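Long-range contacts in cobalamin biosynthesis protein CobN (Mycobacterium tuberculosis, PDB 7C6O), which serves as the large, catalytic subunit of cobaltochelatase, the enzyme that inserts cobalt into the corrin ring during cobalamin biosynthesis: residues G559-L564 against R603-V608; V553-H558 against I587-V592; H731-L736 against A787-F792. All blocks are in the same frame, centred on the assembly; numbering follows the deposited sequence. Where two conformers were deposited one is given.

Contact 1. Residues G559-L564 against R603-V608; sequences GNLEWL and RRAHAV
R604 reaches across to 559-564 and holds two of its backbone carbonyls with one guanidinium group. NH1 is shared: it donates to E562 O at 2.8 Å and, at the same length, to L564 O. NH2 of R604 adds a bond of 3.0 Å to L564 O, which is thus gripped end-on by both terminal nitrogens. Each oxygen lies close to the guanidinium plane, but the carbonyls present themselves differently. NH1 is in the plane of the L564 carbonyl, whereas it stands above that of E562, 63° out of it. A bend in the arginine chain (chi3 84°) turns the flat group toward the two oxygens.

What R604 grips is a short 3-10 turn, 561-563, in the loop that leaves strand 551-555 on its way to helix 576-581. The turn makes its own backbone bonds from W563 N to N560 O and from L564 N to L561 O, while E562 O and L564 O are taken by the arginine, a residue long enough to span the gap from helix 595-604. A605, where the chain turns out of that helix, brings its small methyl to E562, with CB to CB at 4.2 Å; so small a side chain probably helps the two backbones approach.

Beyond its CB the E562 chain bends (chi2 -88°) and carries its carboxylate away, where OE2 bonds to Y588 OH. R604 NH2 has a second acceptor in K567 O, and M571, P577 and Y1003 pack against the arginine. L581 of helix 576-581 lies against A605.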
loop_
_atom_site.group_PDB
_atom_site.type_symbol
_atom_site.label_atom_id
_atom_site.label_comp_id
_atom_site.label_asym_id
_atom_site.label_seq_id
_atom_site.Cartn_x
_atom_site.Cartn_y
_atom_site.Cartn_z
ATOM N N GLY A 559 10.107 -7.803 -0.446
ATOM C CA GLY A 559 10.209 -9.169 -0.917
ATOM C C GLY A 559 9.044 -9.565 -1.811
ATOM O O GLY A 559 8.182 -8.760 -2.157
ATOM N N ASN A 560 9.024 -10.847 -2.186
ATOM C CA ASN A 560 8.020 -11.347 -3.115
ATOM C C ASN A 560 6.927 -12.183 -2.462
ATOM O O ASN A 560 5.933 -12.489 -3.130
ATOM C CB ASN A 560 8.679 -12.169 -4.238
ATOM C CG ASN A 560 9.480 -13.363 -3.724
ATOM O OD1 ASN A 560 9.233 -13.889 -2.638
ATOM N ND2 ASN A 560 10.448 -13.802 -4.523
ATOM N N LEU A 561 7.073 -12.563 -1.191
ATOM C CA LEU A 561 6.080 -13.441 -0.573
ATOM C C LEU A 561 4.699 -12.794 -0.565
ATOM O O LEU A 561 3.703 -13.428 -0.932
ATOM C CB LEU A 561 6.509 -13.817 0.846
ATOM C CG LEU A 561 5.594 -14.827 1.550
ATOM C CD1 LEU A 561 6.405 -15.817 2.369
ATOM C CD2 LEU A 561 4.564 -14.130 2.433
ATOM N N GLU A 562 4.621 -11.529 -0.148
ATOM C CA GLU A 562 3.329 -10.854 -0.098
ATOM C C GLU A 562 2.789 -10.504 -1.479
ATOM O O GLU A 562 1.710 -9.908 -1.567
ATOM C CB GLU A 562 3.422 -9.591 0.768
ATOM C CG GLU A 562 4.332 -8.488 0.228
ATOM C CD GLU A 562 5.788 -8.633 0.662
ATOM O OE1 GLU A 562 6.249 -9.773 0.879
ATOM O OE2 GLU A 562 6.472 -7.595 0.789
ATOM N N TRP A 563 3.496 -10.869 -2.550
ATOM C CA TRP A 563 3.035 -10.630 -3.911
ATOM C C TRP A 563 2.766 -11.923 -4.668
ATOM O O TRP A 563 2.544 -11.881 -5.884
ATOM C CB TRP A 563 4.050 -9.768 -4.667
ATOM C CG TRP A 563 4.241 -8.431 -4.024
ATOM C CD1 TRP A 563 5.200 -8.085 -3.115
ATOM C CD2 TRP A 563 3.429 -7.266 -4.215
ATOM N NE1 TRP A 563 5.041 -6.771 -2.737
ATOM C CE2 TRP A 563 3.961 -6.247 -3.399
ATOM C CE3 TRP A 563 2.306 -6.984 -5.000
ATOM C CZ2 TRP A 563 3.410 -4.967 -3.346
ATOM C CZ3 TRP A 563 1.761 -5.711 -4.947
ATOM C CH2 TRP A 563 2.314 -4.720 -4.125
ATOM N N LEU A 564 2.775 -13.066 -3.984
ATOM C CA LEU A 564 2.473 -14.334 -4.621
ATOM C C LEU A 564 0.996 -14.394 -5.009
ATOM O O LEU A 564 0.159 -13.710 -4.413
ATOM C CB LEU A 564 2.816 -15.493 -3.689
ATOM C CG LEU A 564 4.294 -15.729 -3.365
ATOM C CD1 LEU A 564 4.432 -16.890 -2.395
ATOM C CD2 LEU A 564 5.094 -15.984 -4.634
ATOM N N ARG A 603 -1.276 -6.761 4.763
ATOM C CA ARG A 603 -2.570 -7.372 4.494
ATOM C C ARG A 603 -2.485 -8.783 3.933
ATOM O O ARG A 603 -3.384 -9.589 4.197
ATOM C CB ARG A 603 -3.374 -6.490 3.533
ATOM C CG ARG A 603 -3.606 -5.095 4.082
ATOM C CD ARG A 603 -4.419 -4.221 3.140
ATOM N NE ARG A 603 -4.661 -2.913 3.743
ATOM C CZ ARG A 603 -5.338 -1.925 3.166
ATOM N NH1 ARG A 603 -5.859 -2.084 1.955
ATOM N NH2 ARG A 603 -5.491 -0.775 3.805
ATOM N N ARG A 604 -1.441 -9.115 3.173
ATOM C CA ARG A 604 -1.323 -10.452 2.605
ATOM C C ARG A 604 -0.304 -11.322 3.333
ATOM O O ARG A 604 -0.192 -12.512 3.021
ATOM C CB ARG A 604 -0.979 -10.368 1.111
ATOM C CG ARG A 604 -1.992 -9.551 0.308
ATOM C CD ARG A 604 -1.758 -9.614 -1.197
ATOM N NE ARG A 604 -2.352 -10.797 -1.824
ATOM C CZ ARG A 604 -1.654 -11.739 -2.450
ATOM N NH1 ARG A 604 -0.334 -11.637 -2.539
ATOM N NH2 ARG A 604 -2.275 -12.775 -2.998
ATOM N N ALA A 605 0.421 -10.772 4.314
ATOM C CA ALA A 605 1.394 -11.559 5.064
ATOM C C ALA A 605 1.438 -11.146 6.533
ATOM O O ALA A 605 2.475 -11.296 7.190
ATOM C CB ALA A 605 2.788 -11.446 4.440
ATOM N N HIS A 606 0.314 -10.638 7.057
ATOM C CA HIS A 606 0.141 -10.174 8.436
ATOM C C HIS A 606 1.374 -9.485 9.013
ATOM O O HIS A 606 1.697 -9.666 10.192
ATOM C CB HIS A 606 -0.281 -11.335 9.350
ATOM C CG HIS A 606 0.660 -12.501 9.343
ATOM N ND1 HIS A 606 0.450 -13.619 8.563
ATOM C CD2 HIS A 606 1.800 -12.735 10.036
ATOM C CE1 HIS A 606 1.426 -14.486 8.769
ATOM N NE2 HIS A 606 2.259 -13.972 9.655
ATOM N N ALA A 607 2.049 -8.672 8.207
ATOM C CA ALA A 607 3.316 -8.096 8.629
ATOM C C ALA A 607 3.115 -7.026 9.695
ATOM O O ALA A 607 2.127 -6.286 9.682
ATOM C CB ALA A 607 4.053 -7.496 7.432
ATOM N N VAL A 608 4.059 -6.959 10.627
ATOM C CA VAL A 608 4.216 -5.818 11.521
ATOM C C VAL A 608 5.344 -4.971 10.949
ATOM O O VAL A 608 6.517 -5.351 11.029
ATOM C CB VAL A 608 4.523 -6.252 12.961
ATOM C CG1 VAL A 608 4.801 -5.035 13.838
ATOM C CG2 VAL A 608 3.373 -7.072 13.535
#

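Contact 2. Residues V553-H558 against I587-V592; sequences VHLGKH and IYPFLV
A beta-alpha-beta unit, strand 551-555, helix 576-581 and strand 586-591, places its two strands side by side here in parallel, with V553 bridged to I587. H554 N donates to I587 O at 3.0 Å, and V553 CA makes a CA-H...O contact with the same oxygen. Further on, G556 N gives P589 O a weak bond of 3.3 Å. P589, whose nitrogen has no hydrogen to donate, meets the neighbouring strand through its ring instead: its CD lies 3.1 Å from H554 O.

Around these bonds the aromatic rings are packed. H554 and Y588 run side by side, and H554 CB makes a CH-pi contact over the centre of the Y588 ring, 3.9 Å from the centroid, while the two ring planes are inclined at 45°. F590 CE2 lies against the opposite face of Y588, toward its rim, and G556 O approaches that ring at its edge, 3.2 Å from Y588 CE1. The aliphatic part of K557 suits the F590 ring: its CB makes a second CH-pi contact, over the face but toward the rim, 3.8 Å from the F590 centroid. At G556 the backbone takes a positive phi (85°), easy for a residue without a side chain, and a cis peptide joins K557 to H558.

H554 NE2 bonds to S374 OG, and Y588 OH to G559 N. Helix 807-815 packs on V553, I587 and P589, while strands 369-373 and 608-612 continue the sheet beyond 551-555 and 586-591 respectively.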
loop_
_atom_site.group_PDB
_atom_site.type_symbol
_atom_site.label_atom_id
_atom_site.label_comp_id
_atom_site.label_asym_id
_atom_site.label_seq_id
_atom_site.Cartn_x
_atom_site.Cartn_y
_atom_site.Cartn_z
ATOM N N VAL A 553 12.217 -11.728 10.149
ATOM C CA VAL A 553 12.481 -10.324 9.865
ATOM C C VAL A 553 12.878 -10.225 8.399
ATOM O O VAL A 553 13.889 -10.806 7.984
ATOM C CB VAL A 553 13.580 -9.746 10.772
ATOM C CG1 VAL A 553 13.844 -8.283 10.422
ATOM C CG2 VAL A 553 13.200 -9.889 12.242
ATOM N N HIS A 554 12.087 -9.505 7.609
ATOM C CA HIS A 554 12.431 -9.242 6.217
ATOM C C HIS A 554 12.970 -7.825 6.088
ATOM O O HIS A 554 12.321 -6.869 6.521
ATOM C CB HIS A 554 11.234 -9.429 5.287
ATOM C CG HIS A 554 11.625 -9.517 3.845
ATOM N ND1 HIS A 554 11.678 -10.713 3.162
ATOM C CD2 HIS A 554 12.025 -8.565 2.970
ATOM C CE1 HIS A 554 12.075 -10.490 1.921
ATOM N NE2 HIS A 554 12.294 -9.195 1.779
ATOM N N LEU A 555 14.140 -7.691 5.470
ATOM C CA LEU A 555 14.873 -6.428 5.471
ATOM C C LEU A 555 14.529 -5.595 4.238
ATOM O O LEU A 555 14.983 -5.892 3.129
ATOM C CB LEU A 555 16.374 -6.691 5.553
ATOM C CG LEU A 555 16.838 -7.020 6.971
ATOM C CD1 LEU A 555 18.346 -7.171 7.023
ATOM C CD2 LEU A 555 16.362 -5.945 7.937
ATOM N N GLY A 556 13.732 -4.548 4.438
ATOM C CA GLY A 556 13.574 -3.506 3.446
ATOM C C GLY A 556 12.533 -3.808 2.380
ATOM O O GLY A 556 12.080 -4.939 2.187
ATOM N N LYS A 557 12.168 -2.749 1.655
ATOM C CA LYS A 557 11.159 -2.825 0.603
ATOM C C LYS A 557 11.786 -3.307 -0.702
ATOM O O LYS A 557 12.675 -2.639 -1.243
ATOM C CB LYS A 557 10.513 -1.453 0.401
ATOM C CG LYS A 557 9.499 -1.382 -0.737
ATOM C CD LYS A 557 10.059 -0.726 -1.980
ATOM C CE LYS A 557 8.984 -0.547 -3.040
ATOM N NZ LYS A 557 9.541 -0.116 -4.352
ATOM N N HIS A 558 11.337 -4.456 -1.219
ATOM C CA HIS A 558 10.417 -5.386 -0.555
ATOM C C HIS A 558 10.661 -6.784 -1.114
ATOM O O HIS A 558 11.324 -6.935 -2.139
ATOM C CB HIS A 558 8.945 -4.995 -0.758
ATOM C CG HIS A 558 8.532 -4.888 -2.195
ATOM N ND1 HIS A 558 8.161 -3.692 -2.772
ATOM C CD2 HIS A 558 8.423 -5.824 -3.167
ATOM C CE1 HIS A 558 7.846 -3.895 -4.039
ATOM N NE2 HIS A 558 7.997 -5.180 -4.304
ATOM N N ILE A 587 8.146 -9.452 10.867
ATOM C CA ILE A 587 8.528 -8.091 11.226
ATOM C C ILE A 587 9.300 -7.513 10.050
ATOM O O ILE A 587 10.205 -8.166 9.517
ATOM C CB ILE A 587 9.361 -8.073 12.519
ATOM C CG1 ILE A 587 8.562 -8.718 13.656
ATOM C CG2 ILE A 587 9.768 -6.649 12.874
ATOM C CD1 ILE A 587 9.411 -9.179 14.813
ATOM N N TYR A 588 8.949 -6.294 9.646
ATOM C CA TYR A 588 9.245 -5.816 8.296
ATOM C C TYR A 588 9.649 -4.349 8.315
ATOM O O TYR A 588 8.804 -3.457 8.164
ATOM C CB TYR A 588 8.029 -6.028 7.394
ATOM C CG TYR A 588 8.302 -6.361 5.944
ATOM C CD1 TYR A 588 9.387 -5.820 5.264
ATOM C CD2 TYR A 588 7.447 -7.208 5.248
ATOM C CE1 TYR A 588 9.613 -6.126 3.927
ATOM C CE2 TYR A 588 7.665 -7.520 3.922
ATOM C CZ TYR A 588 8.744 -6.978 3.265
ATOM O OH TYR A 588 8.946 -7.297 1.944
ATOM N N PRO A 589 10.937 -4.057 8.501
ATOM C CA PRO A 589 11.408 -2.677 8.313
ATOM C C PRO A 589 11.074 -2.192 6.908
ATOM O O PRO A 589 11.306 -2.895 5.922
ATOM C CB PRO A 589 12.919 -2.783 8.540
ATOM C CG PRO A 589 13.075 -3.986 9.427
ATOM C CD PRO A 589 12.007 -4.948 8.986
ATOM N N PHE A 590 10.505 -0.990 6.818
ATOM C CA PHE A 590 9.903 -0.569 5.561
ATOM C C PHE A 590 9.993 0.938 5.391
ATOM O O PHE A 590 9.745 1.692 6.332
ATOM C CB PHE A 590 8.439 -1.013 5.483
ATOM C CG PHE A 590 8.033 -1.482 4.124
ATOM C CD1 PHE A 590 7.697 -0.572 3.138
ATOM C CD2 PHE A 590 8.008 -2.832 3.827
ATOM C CE1 PHE A 590 7.336 -1.003 1.879
ATOM C CE2 PHE A 590 7.645 -3.274 2.571
ATOM C CZ PHE A 590 7.307 -2.362 1.597
ATOM N N LEU A 591 10.326 1.371 4.178
ATOM C CA LEU A 591 10.493 2.791 3.898
ATOM C C LEU A 591 9.183 3.547 4.108
ATOM O O LEU A 591 8.128 3.133 3.620
ATOM C CB LEU A 591 10.994 2.975 2.466
ATOM C CG LEU A 591 11.228 4.403 1.982
ATOM C CD1 LEU A 591 12.246 5.125 2.861
ATOM C CD2 LEU A 591 11.674 4.393 0.525
ATOM N N VAL A 592 9.265 4.675 4.822
ATOM C CA VAL A 592 8.067 5.386 5.267
ATOM C C VAL A 592 7.273 5.957 4.093
ATOM O O VAL A 592 6.041 6.060 4.167
ATOM C CB VAL A 592 8.449 6.487 6.279
ATOM C CG1 VAL A 592 9.398 7.507 5.648
ATOM C CG2 VAL A 592 7.203 7.177 6.830
#

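Contact 3. Residues H731-L736 against A787-F792; sequences HAIPGL and AAVLRF
V789 of helix 784-801 points toward I733, P734 and L736, in a helical region where the irregular connection from helix 710-722 to helix 736-739 passes across the side of helix 784-801. No hydrogen bond links the two segments; the join is a small apolar patch, partly open to solvent at I733 and P734, in which V789 and F792, three residues apart and so on one side of the helix, receive the loop.

The branched end of V789 divides the work. With CG1 anti to the backbone N (chi1 175°), that methyl is turned to L736, lying 3.8 Å from L736 CG, while CG2 is turned to the residues before it. There it touches I733 CG2 at 3.7 Å and P734 CD at 3.8 Å. A beta-branched valine suits the place because its two methyls can serve different partners while its bulk stays close to the helix.

I733 also has two arms, and they part in the same manner: CG2 goes to V789, and the CG1-CD1 arm goes to F792. This arm crosses the phenylalanine side chain at about a right angle, with I733 CD1 3.6 Å from F792 CD1, and comes at the ring obliquely. The F792 ring also meets F727 edge-to-face.

L736 extends the patch inward. Its side chain continues to A760 and V764 of helix 750-769, and L721 of helix 710-722 touches both L736 and V789, so the loop is held between several helices. G735 N donates to Q738 OE1, just ahead of helix 736-739. Besides its apolar neighbours, the CG2 methyl of V789 lies close to a backbone oxygen, 3.4 Å from P734 O.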
loop_
_atom_site.group_PDB
_atom_site.type_symbol
_atom_site.label_atom_id
_atom_site.label_comp_id
_atom_site.label_asym_id
_atom_site.label_seq_id
_atom_site.Cartn_x
_atom_site.Cartn_y
_atom_site.Cartn_z
ATOM N N HIS A 731 -2.922 24.610 6.475
ATOM C CA HIS A 731 -1.788 25.161 5.741
ATOM C C HIS A 731 -1.243 26.402 6.441
ATOM O O HIS A 731 -1.201 27.484 5.846
ATOM C CB HIS A 731 -2.191 25.517 4.306
ATOM C CG HIS A 731 -2.228 24.347 3.370
ATOM N ND1 HIS A 731 -1.325 23.309 3.436
ATOM C CD2 HIS A 731 -3.055 24.061 2.336
ATOM C CE1 HIS A 731 -1.596 22.430 2.488
ATOM N NE2 HIS A 731 -2.642 22.862 1.806
ATOM N N ALA A 732 -0.816 26.262 7.695
ATOM C CA ALA A 732 -0.431 27.421 8.493
ATOM C C ALA A 732 1.039 27.795 8.356
ATOM O O ALA A 732 1.375 28.981 8.448
ATOM C CB ALA A 732 -0.756 27.174 9.968
ATOM N N ILE A 733 1.924 26.828 8.149
ATOM C CA ILE A 733 3.361 27.079 8.048
ATOM C C ILE A 733 3.746 27.046 6.573
ATOM O O ILE A 733 3.519 26.021 5.911
ATOM C CB ILE A 733 4.175 26.055 8.851
ATOM C CG1 ILE A 733 3.756 26.069 10.322
ATOM C CG2 ILE A 733 5.666 26.336 8.720
ATOM C CD1 ILE A 733 2.950 24.860 10.736
ATOM N N PRO A 734 4.319 28.111 6.027
ATOM C CA PRO A 734 4.737 28.109 4.623
ATOM C C PRO A 734 6.097 27.437 4.473
ATOM O O PRO A 734 6.736 27.043 5.447
ATOM C CB PRO A 734 4.812 29.599 4.290
ATOM C CG PRO A 734 5.241 30.223 5.579
ATOM C CD PRO A 734 4.607 29.400 6.683
ATOM N N GLY A 735 6.534 27.309 3.223
ATOM C CA GLY A 735 7.901 26.904 2.970
ATOM C C GLY A 735 8.882 27.953 3.459
ATOM O O GLY A 735 8.577 29.144 3.520
ATOM N N LEU A 736 10.080 27.494 3.827
ATOM C CA LEU A 736 11.086 28.407 4.359
ATOM C C LEU A 736 11.466 29.466 3.330
ATOM O O LEU A 736 11.554 30.657 3.651
ATOM C CB LEU A 736 12.324 27.627 4.800
ATOM C CG LEU A 736 13.060 28.081 6.066
ATOM C CD1 LEU A 736 14.526 27.730 5.948
ATOM C CD2 LEU A 736 12.880 29.565 6.373
ATOM N N ALA A 787 10.489 33.168 11.010
ATOM C CA ALA A 787 10.650 32.739 12.394
ATOM C C ALA A 787 9.632 31.670 12.769
ATOM O O ALA A 787 9.946 30.762 13.550
ATOM C CB ALA A 787 10.543 33.939 13.334
ATOM N N ALA A 788 8.417 31.755 12.224
ATOM C CA ALA A 788 7.415 30.729 12.497
ATOM C C ALA A 788 7.823 29.389 11.897
ATOM O O ALA A 788 7.552 28.333 12.481
ATOM C CB ALA A 788 6.053 31.165 11.961
ATOM N N VAL A 789 8.478 29.411 10.734
ATOM C CA VAL A 789 8.954 28.172 10.124
ATOM C C VAL A 789 10.090 27.577 10.947
ATOM O O VAL A 789 10.120 26.370 11.212
ATOM C CB VAL A 789 9.385 28.420 8.667
ATOM C CG1 VAL A 789 9.985 27.154 8.067
ATOM C CG2 VAL A 789 8.202 28.896 7.839
ATOM N N LEU A 790 11.043 28.417 11.361
ATOM C CA LEU A 790 12.147 27.933 12.184
ATOM C C LEU A 790 11.638 27.360 13.501
ATOM O O LEU A 790 12.185 26.374 14.010
ATOM C CB LEU A 790 13.147 29.061 12.440
ATOM C CG LEU A 790 13.844 29.645 11.210
ATOM C CD1 LEU A 790 14.796 30.763 11.612
ATOM C CD2 LEU A 790 14.580 28.558 10.444
ATOM N N ARG A 791 10.595 27.970 14.070
ATOM C CA ARG A 791 10.007 27.445 15.297
ATOM C C ARG A 791 9.333 26.104 15.044
ATOM O O ARG A 791 9.413 25.193 15.877
ATOM C CB ARG A 791 9.017 28.461 15.870
ATOM C CG ARG A 791 8.763 28.340 17.363
ATOM C CD ARG A 791 8.346 29.687 17.966
ATOM N NE ARG A 791 7.479 30.452 17.070
ATOM C CZ ARG A 791 7.794 31.633 16.543
ATOM N NH1 ARG A 791 8.955 32.204 16.833
ATOM N NH2 ARG A 791 6.941 32.250 15.736
ATOM N N PHE A 792 8.670 25.965 13.893
ATOM C CA PHE A 792 8.091 24.682 13.510
ATOM C C PHE A 792 9.169 23.616 13.364
ATOM O O PHE A 792 8.975 22.466 13.774
ATOM C CB PHE A 792 7.306 24.839 12.207
ATOM C CG PHE A 792 6.753 23.550 11.664
ATOM C CD1 PHE A 792 5.642 22.958 12.239
ATOM C CD2 PHE A 792 7.336 22.942 10.562
ATOM C CE1 PHE A 792 5.129 21.776 11.735
ATOM C CE2 PHE A 792 6.828 21.761 10.053
ATOM C CZ PHE A 792 5.722 21.178 10.640
#

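Contacts 1 and 2 form one continuous piece of structure, with centres 11 Å apart and segments that alternate along the chain: the loop 559-564 follows directly from 553-558, and helix 595-604 comes after strand 586-591. Y588 couples them, its OH lying 2.7 Å from G559 N and 2.7 Å from E562 OE2, both probable hydrogen bonds. G559 CA also packs 3.4 Å from H554 NE2. Contact 3 is separate, its centre 39 Å from that of contact 1 and 32 Å from that of contact 2, with nearest atoms about 24 and 15 Å apart. The sodium ion is held elsewhere, by D125 and S127, and belongs to none of the three.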